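Local coordinates for protein 6-aminohexanoate-cyclic-dimer hydrolase (Arthrobacter sp., PDB 3A2Q) that hydrolyses the 6-aminohexanoate cyclic dimer, a by-product of nylon-6 manufacture, to its linear dimer as a member of the amidase family, at residues E41-I46 and K117-E122; K72-V77 and H167-A172; D100-Q105 and R193-P198; A209-L214 and P427-G432. The protein carries 1 engineered substitution. One frame throughout, in Å; residues are numbered along the deposited sequence.

How the contacts relate
All four contacts are buried, and three reach the mixed central sheet. Contact 1 closes one margin of that sheet with backbone hydrogen bonds and an isoleucine laid on an asparagine. Contact 2, about 12 Å from contact 1, centre to centre, lies nearest the middle of the chain and is polar: lysine, asparagine and histidine meet beside the ligand. Contact 4 follows across the sheet, since strands 165-170 and 211-216 are neighbours, and its bonds converge on a single carbonyl. Contact 3 is different, joining a helix start to a loop through a proline on a tyrosine ring and a bridging water, with exposed Pro-198 at its margin; Phe-103 packs against His-167 of contact 2.

Contact 1. Residues E41-I46 and K117-E122; sequences EINAVI and KTNTPE
Val-45 and Thr-118 form an antiparallel, non-hydrogen-bonded pair with their CA atoms 4.4 Å apart, and the hydrogen bonds that frame it come from the residues beside them. Asn-119 N donates to Ala-44 O over 2.9 Å, the C=O...N angle of 170° placing the donor almost in line with the carbonyl. The second bond, from Ile-46 N to Lys-117 O at 3.0 Å, is more bent at the hydrogen. Each of these two acceptors also receives a CA-H, Thr-118 CA on Ala-44 O and Val-45 CA on Lys-117 O. The side chains of the central pair diverge, so the apolar contact falls to Ile-46 and Asn-119, which meet at about a right angle. Ile-46 CG1 stands between the backbone N and the carbonyl carbon (chi1 53°); CG2 then rests on Asn-119 CB at 3.5 Å, while CD1 reaches Asn-119 CA. The pairing joins strand 45-48, outermost in the mixed sheet of this amidase, to strand 113-118, just where Asn-43, with positive phi, has brought the chain out of helix 24-42. The amides of Asn-43 and Asn-119 lie 45° apart with their ND2 atoms 4.0 Å from each other, and neither bonds the other: Asn-119 ND2 donates to Thr-137 OG1, and Asn-43 ND2 is held by the carbonyls of Ala-136 and Trp-134. Thr-118 OG1 bonds Ser-154 OG, while Lys-117 NZ bonds Ile-82 O and forms a salt bridge with Asp-73.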
loop_
_atom_site.group_PDB
_atom_site.type_symbol
_atom_site.label_atom_id
_atom_site.label_comp_id
_atom_site.label_asym_id
_atom_site.label_seq_id
_atom_site.Cartn_x
_atom_site.Cartn_y
_atom_site.Cartn_z
ATOM N N GLU A 41 -9.223 -16.796 10.676
ATOM C CA GLU A 41 -7.940 -17.438 10.425
ATOM C C GLU A 41 -6.798 -16.488 10.064
ATOM O O GLU A 41 -5.635 -16.793 10.321
ATOM C CB GLU A 41 -8.082 -18.483 9.319
ATOM C CG GLU A 41 -9.022 -19.620 9.659
ATOM C CD GLU A 41 -8.873 -20.791 8.712
ATOM O OE1 GLU A 41 -7.784 -21.405 8.694
ATOM O OE2 GLU A 41 -9.839 -21.096 7.985
ATOM N N ILE A 42 -7.117 -15.339 9.478
ATOM C CA ILE A 42 -6.068 -14.409 9.082
ATOM C C ILE A 42 -5.989 -13.094 9.859
ATOM O O ILE A 42 -4.986 -12.389 9.768
ATOM C CB ILE A 42 -6.151 -14.106 7.566
ATOM C CG1 ILE A 42 -7.542 -13.593 7.198
ATOM C CG2 ILE A 42 -5.834 -15.361 6.773
ATOM C CD1 ILE A 42 -7.685 -13.216 5.731
ATOM N N ASN A 43 -7.030 -12.765 10.622
ATOM C CA ASN A 43 -7.038 -11.539 11.423
ATOM C C ASN A 43 -6.709 -10.319 10.548
ATOM O O ASN A 43 -5.871 -9.490 10.904
ATOM C CB ASN A 43 -6.025 -11.686 12.571
ATOM C CG ASN A 43 -6.060 -10.523 13.554
ATOM O OD1 ASN A 43 -7.126 -10.017 13.902
ATOM N ND2 ASN A 43 -4.886 -10.112 14.025
ATOM N N ALA A 44 -7.385 -10.229 9.404
ATOM C CA ALA A 44 -7.190 -9.136 8.450
ATOM C C ALA A 44 -8.100 -7.951 8.778
ATOM O O ALA A 44 -7.629 -6.822 8.934
ATOM C CB ALA A 44 -7.463 -9.633 7.039
ATOM N N VAL A 45 -9.403 -8.213 8.856
ATOM C CA VAL A 45 -10.380 -7.182 9.195
ATOM C C VAL A 45 -10.452 -7.145 10.718
ATOM O O VAL A 45 -10.906 -8.105 11.340
ATOM C CB VAL A 45 -11.780 -7.521 8.644
ATOM C CG1 VAL A 45 -12.785 -6.464 9.090
ATOM C CG2 VAL A 45 -11.743 -7.597 7.135
ATOM N N ILE A 46 -9.992 -6.053 11.322
ATOM C CA ILE A 46 -10.008 -5.951 12.777
ATOM C C ILE A 46 -11.222 -5.222 13.327
ATOM O O ILE A 46 -11.556 -5.368 14.502
ATOM C CB ILE A 46 -8.748 -5.244 13.319
ATOM C CG1 ILE A 46 -8.554 -3.901 12.615
ATOM C CG2 ILE A 46 -7.537 -6.137 13.147
ATOM C CD1 ILE A 46 -7.444 -3.072 13.203
ATOM N N LYS A 117 -12.613 -2.083 8.756
ATOM C CA LYS A 117 -11.233 -1.610 8.760
ATOM C C LYS A 117 -10.228 -2.757 8.866
ATOM O O LYS A 117 -10.507 -3.784 9.486
ATOM C CB LYS A 117 -11.010 -0.635 9.912
ATOM C CG LYS A 117 -11.813 0.649 9.818
ATOM C CD LYS A 117 -11.332 1.613 10.878
ATOM C CE LYS A 117 -11.884 3.007 10.691
ATOM N NZ LYS A 117 -11.157 3.943 11.595
ATOM N N THR A 118 -9.054 -2.564 8.271
ATOM C CA THR A 118 -8.011 -3.586 8.273
ATOM C C THR A 118 -6.841 -3.305 9.206
ATOM O O THR A 118 -6.515 -2.154 9.501
ATOM C CB THR A 118 -7.463 -3.789 6.866
ATOM O OG1 THR A 118 -7.078 -2.518 6.327
ATOM C CG2 THR A 118 -8.518 -4.428 5.981
ATOM N N ASN A 119 -6.187 -4.380 9.636
ATOM C CA ASN A 119 -5.066 -4.300 10.560
ATOM C C ASN A 119 -3.796 -3.672 9.985
ATOM O O ASN A 119 -3.554 -3.715 8.779
ATOM C CB ASN A 119 -4.771 -5.699 11.114
ATOM C CG ASN A 119 -3.915 -5.665 12.365
ATOM O OD1 ASN A 119 -3.933 -4.690 13.120
ATOM N ND2 ASN A 119 -3.175 -6.742 12.604
ATOM N N THR A 120 -2.995 -3.093 10.874
ATOM C CA THR A 120 -1.743 -2.429 10.525
ATOM C C THR A 120 -0.797 -2.429 11.725
ATOM O O THR A 120 -1.240 -2.544 12.872
ATOM C CB THR A 120 -1.994 -0.942 10.154
ATOM O OG1 THR A 120 -0.747 -0.236 10.091
ATOM C CG2 THR A 120 -2.871 -0.276 11.218
ATOM N N PRO A 121 0.519 -2.332 11.481
ATOM C CA PRO A 121 1.411 -2.307 12.643
ATOM C C PRO A 121 1.150 -0.936 13.271
ATOM O O PRO A 121 0.592 -0.055 12.611
ATOM C CB PRO A 121 2.806 -2.427 12.025
ATOM C CG PRO A 121 2.619 -1.888 10.626
ATOM C CD PRO A 121 1.285 -2.446 10.228
ATOM N N GLU A 122 1.525 -0.747 14.530
ATOM C CA GLU A 122 1.274 0.526 15.198
ATOM C C GLU A 122 1.739 1.763 14.426
ATOM O O GLU A 122 2.929 1.932 14.157
ATOM C CB GLU A 122 1.917 0.539 16.582
ATOM C CG GLU A 122 1.640 1.826 17.338
ATOM C CD GLU A 122 2.177 1.804 18.746
ATOM O OE1 GLU A 122 3.414 1.800 18.913
ATOM O OE2 GLU A 122 1.353 1.787 19.684
#

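Contact 2. Residues K72-V77 and H167-A172; sequences KDLTVV and HGNDAA. With ACA (6-aminohexanoic acid), chain C.
The imidazole of His-167 carries Val-76 CG2 over one face, 3.7 Å from the ring centroid and 29° off the normal, a CH-pi contact; at its edge lie Lys-72 N and Leu-74 O. Lys-72 N sends ND1 a weak hydrogen bond of 3.4 Å, while NE2 is taken by Glu-212. Lys-72, extended throughout with CG anti to the backbone N (chi1 -176°), crosses the Asn-169 side chain at about a right angle and brings NZ to OD1 at 2.7 Å. This donor stands 37° above the carbonyl plane. Asn-169 ND2 gives a weak bond to Leu-74 O; the Thr-75 side chain comes head-on to that of Asn-169, OG1 3.1 Å from ND2, but the angle is too poor for a bond. The N atoms of Ala-171 and Ala-172 both donate to the carbonyl O of the bound 6-aminohexanoic acid unit, each at 2.9 Å, consistent with the oxyanion hole of amidases. Lys-72 NZ also bonds Ser-150, its charge-relay partner by similarity in the family's Ser-cisSer-Lys triad; Ala-174, the acyl-ester position by similarity, is an engineered alanine here, so the nucleophile's hydroxyl is missing. Asn-169 is placed to act as a second-shell residue, and its bond probably steadies the lysine's amine.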
loop_
_atom_site.group_PDB
_atom_site.type_symbol
_atom_site.label_atom_id
_atom_site.label_comp_id
_atom_site.label_asym_id
_atom_site.label_seq_id
_atom_site.Cartn_x
_atom_site.Cartn_y
_atom_site.Cartn_z
ATOM N N LYS A 72 -7.992 0.898 5.709
ATOM C CA LYS A 72 -6.918 0.683 6.674
ATOM C C LYS A 72 -7.212 1.573 7.879
ATOM O O LYS A 72 -7.661 2.704 7.711
ATOM C CB LYS A 72 -5.570 1.076 6.062
ATOM C CG LYS A 72 -4.356 0.815 6.945
ATOM C CD LYS A 72 -3.087 1.267 6.244
ATOM C CE LYS A 72 -1.832 0.865 7.006
ATOM N NZ LYS A 72 -0.590 1.393 6.358
ATOM N N ASP A 73 -6.972 1.069 9.088
ATOM C CA ASP A 73 -7.229 1.872 10.278
ATOM C C ASP A 73 -6.037 2.767 10.587
ATOM O O ASP A 73 -5.443 2.702 11.668
ATOM C CB ASP A 73 -7.557 0.979 11.484
ATOM C CG ASP A 73 -7.946 1.786 12.714
ATOM O OD1 ASP A 73 -8.643 2.811 12.556
ATOM O OD2 ASP A 73 -7.565 1.396 13.837
ATOM N N LEU A 74 -5.695 3.608 9.614
ATOM C CA LEU A 74 -4.583 4.540 9.732
ATOM C C LEU A 74 -4.779 5.689 8.739
ATOM O O LEU A 74 -5.233 5.474 7.606
ATOM C CB LEU A 74 -3.261 3.831 9.423
ATOM C CG LEU A 74 -1.974 4.606 9.708
ATOM C CD1 LEU A 74 -1.781 4.764 11.216
ATOM C CD2 LEU A 74 -0.794 3.860 9.109
ATOM N N THR A 75 -4.445 6.900 9.178
ATOM C CA THR A 75 -4.540 8.102 8.349
ATOM C C THR A 75 -5.967 8.550 8.040
ATOM O O THR A 75 -6.453 9.526 8.616
ATOM C CB THR A 75 -3.769 7.916 7.015
ATOM O OG1 THR A 75 -2.448 7.434 7.294
ATOM C CG2 THR A 75 -3.659 9.248 6.261
ATOM N N VAL A 76 -6.630 7.856 7.119
ATOM C CA VAL A 76 -7.994 8.212 6.761
ATOM C C VAL A 76 -8.915 7.616 7.810
ATOM O O VAL A 76 -8.629 6.549 8.346
ATOM C CB VAL A 76 -8.385 7.666 5.362
ATOM C CG1 VAL A 76 -7.464 8.242 4.304
ATOM C CG2 VAL A 76 -8.319 6.152 5.355
ATOM N N VAL A 77 -10.004 8.312 8.118
ATOM C CA VAL A 77 -10.946 7.825 9.117
ATOM C C VAL A 77 -12.379 7.852 8.609
ATOM O O VAL A 77 -12.684 8.514 7.619
ATOM C CB VAL A 77 -10.859 8.658 10.418
ATOM C CG1 VAL A 77 -9.499 8.467 11.068
ATOM C CG2 VAL A 77 -11.095 10.130 10.117
ATOM N N HIS A 167 -8.255 0.004 0.614
ATOM C CA HIS A 167 -7.390 1.160 0.755
ATOM C C HIS A 167 -6.187 0.837 1.640
ATOM O O HIS A 167 -6.189 -0.141 2.395
ATOM C CB HIS A 167 -8.186 2.325 1.362
ATOM C CG HIS A 167 -7.347 3.309 2.118
ATOM N ND1 HIS A 167 -6.877 3.063 3.391
ATOM C CD2 HIS A 167 -6.870 4.527 1.770
ATOM C CE1 HIS A 167 -6.146 4.088 3.793
ATOM N NE2 HIS A 167 -6.125 4.990 2.828
ATOM N N GLY A 168 -5.163 1.676 1.534
ATOM C CA GLY A 168 -3.964 1.528 2.327
ATOM C C GLY A 168 -3.105 2.738 2.043
ATOM O O GLY A 168 -3.483 3.587 1.232
ATOM N N ASN A 169 -1.983 2.875 2.739
ATOM C CA ASN A 169 -1.089 3.985 2.441
ATOM C C ASN A 169 0.306 3.427 2.281
ATOM O O ASN A 169 0.575 2.281 2.662
ATOM C CB ASN A 169 -1.149 5.114 3.475
ATOM C CG ASN A 169 -1.565 4.643 4.837
ATOM O OD1 ASN A 169 -0.825 3.929 5.512
ATOM N ND2 ASN A 169 -2.762 5.051 5.263
ATOM N N ASP A 170 1.195 4.245 1.739
ATOM C CA ASP A 170 2.530 3.790 1.393
ATOM C C ASP A 170 3.572 4.895 1.603
ATOM O O ASP A 170 3.574 5.893 0.884
ATOM C CB ASP A 170 2.443 3.374 -0.089
ATOM C CG ASP A 170 3.655 2.643 -0.589
ATOM O OD1 ASP A 170 4.781 3.131 -0.374
ATOM O OD2 ASP A 170 3.472 1.581 -1.227
ATOM N N ALA A 171 4.455 4.706 2.583
ATOM C CA ALA A 171 5.503 5.681 2.883
ATOM C C ALA A 171 6.889 5.134 2.540
ATOM O O ALA A 171 7.830 5.899 2.316
ATOM C CB ALA A 171 5.452 6.077 4.358
ATOM N N ALA A 172 7.009 3.809 2.520
ATOM C CA ALA A 172 8.268 3.150 2.182
ATOM C C ALA A 172 7.974 1.866 1.404
ATOM O O ALA A 172 8.869 1.061 1.155
ATOM C CB ALA A 172 9.064 2.832 3.454
HETATM C C ACA C . 4.958 2.263 5.671
HETATM O O ACA C . 5.153 2.769 4.562
HETATM C C2 ACA C . 5.858 1.152 6.194
HETATM C C3 ACA C . 7.310 1.589 6.366
HETATM C C4 ACA C . 7.559 2.292 7.702
HETATM C C5 ACA C . 8.680 3.324 7.580
HETATM C C6 ACA C . 8.777 4.237 8.799
HETATM N N ACA C . 7.933 5.426 8.682
#

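Contact 3. Residues D100-Q105 and R193-P198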
loop_
_atom_site.group_PDB
_atom_site.type_symbol
_atom_site.label_atom_id
_atom_site.label_comp_id
_atom_site.label_asym_id
_atom_site.label_seq_id
_atom_site.Cartn_x
_atom_site.Cartn_y
_atom_site.Cartn_z
ATOM N N ASP A 100 -15.551 12.013 8.095
ATOM C CA ASP A 100 -15.143 11.135 7.001
ATOM C C ASP A 100 -13.975 11.797 6.273
ATOM O O ASP A 100 -13.985 13.007 6.042
ATOM C CB ASP A 100 -16.266 10.942 5.970
ATOM C CG ASP A 100 -17.336 9.967 6.421
ATOM O OD1 ASP A 100 -17.009 8.999 7.138
ATOM O OD2 ASP A 100 -18.507 10.161 6.028
ATOM N N ALA A 101 -12.967 11.013 5.915
ATOM C CA ALA A 101 -11.841 11.562 5.168
ATOM C C ALA A 101 -12.368 11.739 3.752
ATOM O O ALA A 101 -13.352 11.102 3.377
ATOM C CB ALA A 101 -10.673 10.587 5.173
ATOM N N TYR A 102 -11.737 12.603 2.964
ATOM C CA TYR A 102 -12.182 12.809 1.592
ATOM C C TYR A 102 -12.230 11.479 0.839
ATOM O O TYR A 102 -13.155 11.229 0.073
ATOM C CB TYR A 102 -11.245 13.779 0.870
ATOM C CG TYR A 102 -11.324 15.211 1.353
ATOM C CD1 TYR A 102 -10.166 15.970 1.527
ATOM C CD2 TYR A 102 -12.556 15.822 1.610
ATOM C CE1 TYR A 102 -10.226 17.297 1.941
ATOM C CE2 TYR A 102 -12.627 17.157 2.026
ATOM C CZ TYR A 102 -11.455 17.888 2.187
ATOM O OH TYR A 102 -11.502 19.216 2.566
ATOM N N PHE A 103 -11.226 10.632 1.058
ATOM C CA PHE A 103 -11.162 9.330 0.399
ATOM C C PHE A 103 -12.450 8.552 0.659
ATOM O O PHE A 103 -13.056 8.013 -0.266
ATOM C CB PHE A 103 -9.974 8.510 0.933
ATOM C CG PHE A 103 -9.751 7.204 0.204
ATOM C CD1 PHE A 103 -8.875 7.134 -0.874
ATOM C CD2 PHE A 103 -10.425 6.049 0.591
ATOM C CE1 PHE A 103 -8.672 5.933 -1.560
ATOM C CE2 PHE A 103 -10.231 4.846 -0.086
ATOM C CZ PHE A 103 -9.353 4.788 -1.164
ATOM N N VAL A 104 -12.854 8.494 1.927
ATOM C CA VAL A 104 -14.063 7.774 2.317
ATOM C C VAL A 104 -15.318 8.346 1.664
ATOM O O VAL A 104 -16.177 7.597 1.211
ATOM C CB VAL A 104 -14.230 7.767 3.857
ATOM C CG1 VAL A 104 -15.577 7.172 4.241
ATOM C CG2 VAL A 104 -13.111 6.956 4.487
ATOM N N GLN A 105 -15.421 9.669 1.603
ATOM C CA GLN A 105 -16.588 10.303 0.990
ATOM C C GLN A 105 -16.660 9.982 -0.497
ATOM O O GLN A 105 -17.733 9.693 -1.027
ATOM C CB GLN A 105 -16.538 11.819 1.175
ATOM C CG GLN A 105 -16.477 12.270 2.621
ATOM C CD GLN A 105 -16.535 13.778 2.751
ATOM O OE1 GLN A 105 -15.850 14.500 2.027
ATOM N NE2 GLN A 105 -17.346 14.262 3.683
ATOM N N ARG A 193 -1.679 12.533 -5.923
ATOM C CA ARG A 193 -2.778 12.032 -6.745
ATOM C C ARG A 193 -4.033 11.849 -5.899
ATOM O O ARG A 193 -5.120 12.288 -6.279
ATOM C CB ARG A 193 -2.407 10.686 -7.383
ATOM C CG ARG A 193 -3.497 10.084 -8.275
ATOM C CD ARG A 193 -3.699 10.896 -9.555
ATOM N NE ARG A 193 -2.519 10.855 -10.419
ATOM C CZ ARG A 193 -2.277 11.730 -11.392
ATOM N NH1 ARG A 193 -3.132 12.717 -11.629
ATOM N NH2 ARG A 193 -1.172 11.626 -12.120
ATOM N N ILE A 194 -3.875 11.196 -4.750
ATOM C CA ILE A 194 -5.000 10.917 -3.856
ATOM C C ILE A 194 -4.913 11.709 -2.563
ATOM O O ILE A 194 -3.916 11.638 -1.854
ATOM C CB ILE A 194 -5.059 9.418 -3.483
ATOM C CG1 ILE A 194 -5.114 8.566 -4.755
ATOM C CG2 ILE A 194 -6.271 9.151 -2.586
ATOM C CD1 ILE A 194 -5.213 7.062 -4.500
ATOM N N SER A 195 -5.967 12.456 -2.247
ATOM C CA SER A 195 -5.969 13.256 -1.032
ATOM C C SER A 195 -6.127 12.440 0.246
ATOM O O SER A 195 -6.985 11.564 0.324
ATOM C CB SER A 195 -7.089 14.290 -1.072
ATOM O OG SER A 195 -7.126 15.002 0.147
ATOM N N PRO A 196 -5.291 12.723 1.264
ATOM C CA PRO A 196 -5.326 12.039 2.561
ATOM C C PRO A 196 -6.039 12.947 3.569
ATOM O O PRO A 196 -6.094 12.642 4.760
ATOM C CB PRO A 196 -3.857 11.903 2.907
ATOM C CG PRO A 196 -3.325 13.229 2.437
ATOM C CD PRO A 196 -4.022 13.457 1.102
ATOM N N GLY A 197 -6.567 14.066 3.076
ATOM C CA GLY A 197 -7.246 15.030 3.929
ATOM C C GLY A 197 -8.682 14.698 4.294
ATOM O O GLY A 197 -9.184 13.629 3.941
ATOM N N PRO A 198 -9.393 15.623 4.963
ATOM C CA PRO A 198 -8.960 16.960 5.400
ATOM C C PRO A 198 -7.876 17.021 6.480
ATOM O O PRO A 198 -7.265 18.071 6.693
ATOM C CB PRO A 198 -10.262 17.611 5.867
ATOM C CG PRO A 198 -11.080 16.442 6.324
ATOM C CD PRO A 198 -10.821 15.412 5.262
HETATM O O HOH W 1 -8.796 11.390 2.244
#
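The first turn of helix 102-110 docks on the loop that runs from strand 185-188 to helix 202-207, the two chain directions being 161° apart. Tyr-102 N, next after the N-cap residue Ala-101, donates to Gly-197 O at 2.9 Å, nearly straight at the hydrogen. Pro-198, which follows a cis peptide bond, sets CD over the centre of the Tyr-102 ring, 3.7 Å from the centroid and 6° off the normal, a CH-pi contact. Ser-195 OG comes to the edge of the same ring, 3.5 Å from CD1. That hydroxyl closes an ST turn by accepting from Gly-197 N, and it also bonds Asp-236. A leucine in place of Tyr-102 would probably leave Pro-198 without its flat aromatic seat and Arg-233 without its cation-pi partner. One water ties the loop to the helix start: it accepts from Phe-103 N at 2.8 Å and donates to Ser-195 O at 2.6 Å and to Gly-197 O, which therefore takes two donors. Phe-103, with CG anti to the backbone N (chi1 -174°), presents its ring edge to Ile-194 CG2, 3.7 Å from CD1, and His-167 stacks with it edge-to-face.

Contact 4. Residues A209-L214 and P427-G432; sequences AAHEGL and PFNVSG
The His-211 ring and the Asn-429 amide stand 75° apart, nearly perpendicular, and both donate to one acceptor, Ala-209 O. Asn-429 ND2 reaches it at 3.1 Å close to the line of the carbonyl, with a C=O...N angle of 161°. His-211 ND1 comes from above the carbonyl plane, 64° out of it, at 2.8 Å; seen from the histidine, the oxygen lies in the ring plane. This second bond stays within the segment 209-214 and turns the ring's ND1 edge back toward Ala-209, with CG anti to the carbonyl carbon. The CE1 and NE2 part of the edge faces the helix: CE1 lies 3.5 Å from Asn-429 O and NE2 3.7 Å from Gly-432 CA. The start of strand 211-216, in the central sheet, is thereby joined to the short helix 427-431 and its exit at Gly-432, where a CB would be pressed against the carbonyl O of Ser-431. Replacing His-211 with an alanine would probably leave Ala-209 O with one donor fewer and open a gap between the strand and Gly-432. Asn-429 has further partners, ND2 bonding Asp-170 and OD1 receiving a weak bond from Arg-176, so its amide is held at both ends. It lies about 6 Å, by nearest atoms, from a bound 6-aminohexanoic acid, and Asp-170 belongs to that ligand's pocket.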
loop_
_atom_site.group_PDB
_atom_site.type_symbol
_atom_site.label_atom_id
_atom_site.label_comp_id
_atom_site.label_asym_id
_atom_site.label_seq_id
_atom_site.Cartn_x
_atom_site.Cartn_y
_atom_site.Cartn_z
ATOM N N ALA A 209 6.417 11.782 1.556
ATOM C CA ALA A 209 6.772 10.395 1.271
ATOM C C ALA A 209 5.593 9.441 1.430
ATOM O O ALA A 209 5.530 8.413 0.748
ATOM C CB ALA A 209 7.925 9.947 2.167
ATOM N N ALA A 210 4.658 9.772 2.321
ATOM C CA ALA A 210 3.484 8.923 2.547
ATOM C C ALA A 210 2.377 9.213 1.529
ATOM O O ALA A 210 1.875 10.334 1.450
ATOM C CB ALA A 210 2.958 9.122 3.964
ATOM N N HIS A 211 2.019 8.197 0.748
ATOM C CA HIS A 211 0.987 8.309 -0.285
ATOM C C HIS A 211 -0.177 7.377 0.035
ATOM O O HIS A 211 0.041 6.274 0.537
ATOM C CB HIS A 211 1.492 7.820 -1.654
ATOM C CG HIS A 211 2.703 8.516 -2.190
ATOM N ND1 HIS A 211 3.899 8.587 -1.504
ATOM C CD2 HIS A 211 2.948 9.032 -3.419
ATOM C CE1 HIS A 211 4.827 9.104 -2.290
ATOM N NE2 HIS A 211 4.276 9.380 -3.459
ATOM N N GLU A 212 -1.405 7.796 -0.269
ATOM C CA GLU A 212 -2.540 6.899 -0.084
ATOM C C GLU A 212 -2.473 6.006 -1.319
ATOM O O GLU A 212 -2.132 6.478 -2.411
ATOM C CB GLU A 212 -3.879 7.651 -0.051
ATOM C CG GLU A 212 -4.015 8.615 1.118
ATOM C CD GLU A 212 -3.578 7.998 2.436
ATOM O OE1 GLU A 212 -2.633 8.534 3.054
ATOM O OE2 GLU A 212 -4.177 6.978 2.852
ATOM N N GLY A 213 -2.786 4.723 -1.147
ATOM C CA GLY A 213 -2.711 3.781 -2.250
ATOM C C GLY A 213 -3.927 2.894 -2.422
ATOM O O GLY A 213 -4.890 2.988 -1.653
ATOM N N LEU A 214 -3.862 2.003 -3.410
ATOM C CA LEU A 214 -4.987 1.137 -3.749
ATOM C C LEU A 214 -4.635 -0.328 -3.951
ATOM O O LEU A 214 -3.562 -0.655 -4.472
ATOM C CB LEU A 214 -5.640 1.663 -5.028
ATOM C CG LEU A 214 -5.976 3.156 -5.016
ATOM C CD1 LEU A 214 -6.249 3.632 -6.435
ATOM C CD2 LEU A 214 -7.167 3.405 -4.103
ATOM N N PRO A 427 12.652 3.988 -2.600
ATOM C CA PRO A 427 13.178 5.075 -3.434
ATOM C C PRO A 427 12.080 5.866 -4.149
ATOM O O PRO A 427 12.226 7.059 -4.397
ATOM C CB PRO A 427 14.084 4.348 -4.429
ATOM C CG PRO A 427 14.479 3.106 -3.715
ATOM C CD PRO A 427 13.205 2.691 -3.026
ATOM N N PHE A 428 10.977 5.199 -4.473
ATOM C CA PHE A 428 9.895 5.853 -5.193
ATOM C C PHE A 428 8.923 6.626 -4.320
ATOM O O PHE A 428 8.099 7.386 -4.828
ATOM C CB PHE A 428 9.226 4.811 -6.084
ATOM C CG PHE A 428 10.224 4.076 -6.925
ATOM C CD1 PHE A 428 10.945 4.762 -7.906
ATOM C CD2 PHE A 428 10.593 2.772 -6.614
ATOM C CE1 PHE A 428 12.024 4.166 -8.552
ATOM C CE2 PHE A 428 11.675 2.167 -7.256
ATOM C CZ PHE A 428 12.394 2.867 -8.226
ATOM N N ASN A 429 9.019 6.437 -3.006
ATOM C CA ASN A 429 8.204 7.223 -2.092
ATOM C C ASN A 429 8.935 8.558 -2.064
ATOM O O ASN A 429 8.323 9.614 -1.968
ATOM C CB ASN A 429 8.209 6.654 -0.669
ATOM C CG ASN A 429 7.392 5.405 -0.545
ATOM O OD1 ASN A 429 7.909 4.299 -0.683
ATOM N ND2 ASN A 429 6.096 5.570 -0.301
ATOM N N VAL A 430 10.264 8.503 -2.145
ATOM C CA VAL A 430 11.049 9.733 -2.134
ATOM C C VAL A 430 10.899 10.514 -3.436
ATOM O O VAL A 430 10.755 11.730 -3.406
ATOM C CB VAL A 430 12.543 9.456 -1.873
ATOM C CG1 VAL A 430 13.343 10.748 -1.997
ATOM C CG2 VAL A 430 12.713 8.871 -0.478
ATOM N N SER A 431 10.917 9.828 -4.578
ATOM C CA SER A 431 10.778 10.522 -5.857
ATOM C C SER A 431 9.328 10.897 -6.146
ATOM O O SER A 431 9.067 11.837 -6.895
ATOM C CB SER A 431 11.311 9.661 -7.008
ATOM O OG SER A 431 10.447 8.572 -7.256
ATOM N N GLY A 432 8.387 10.152 -5.568
ATOM C CA GLY A 432 6.979 10.441 -5.784
ATOM C C GLY A 432 6.412 9.850 -7.067
ATOM O O GLY A 432 5.267 10.126 -7.423
#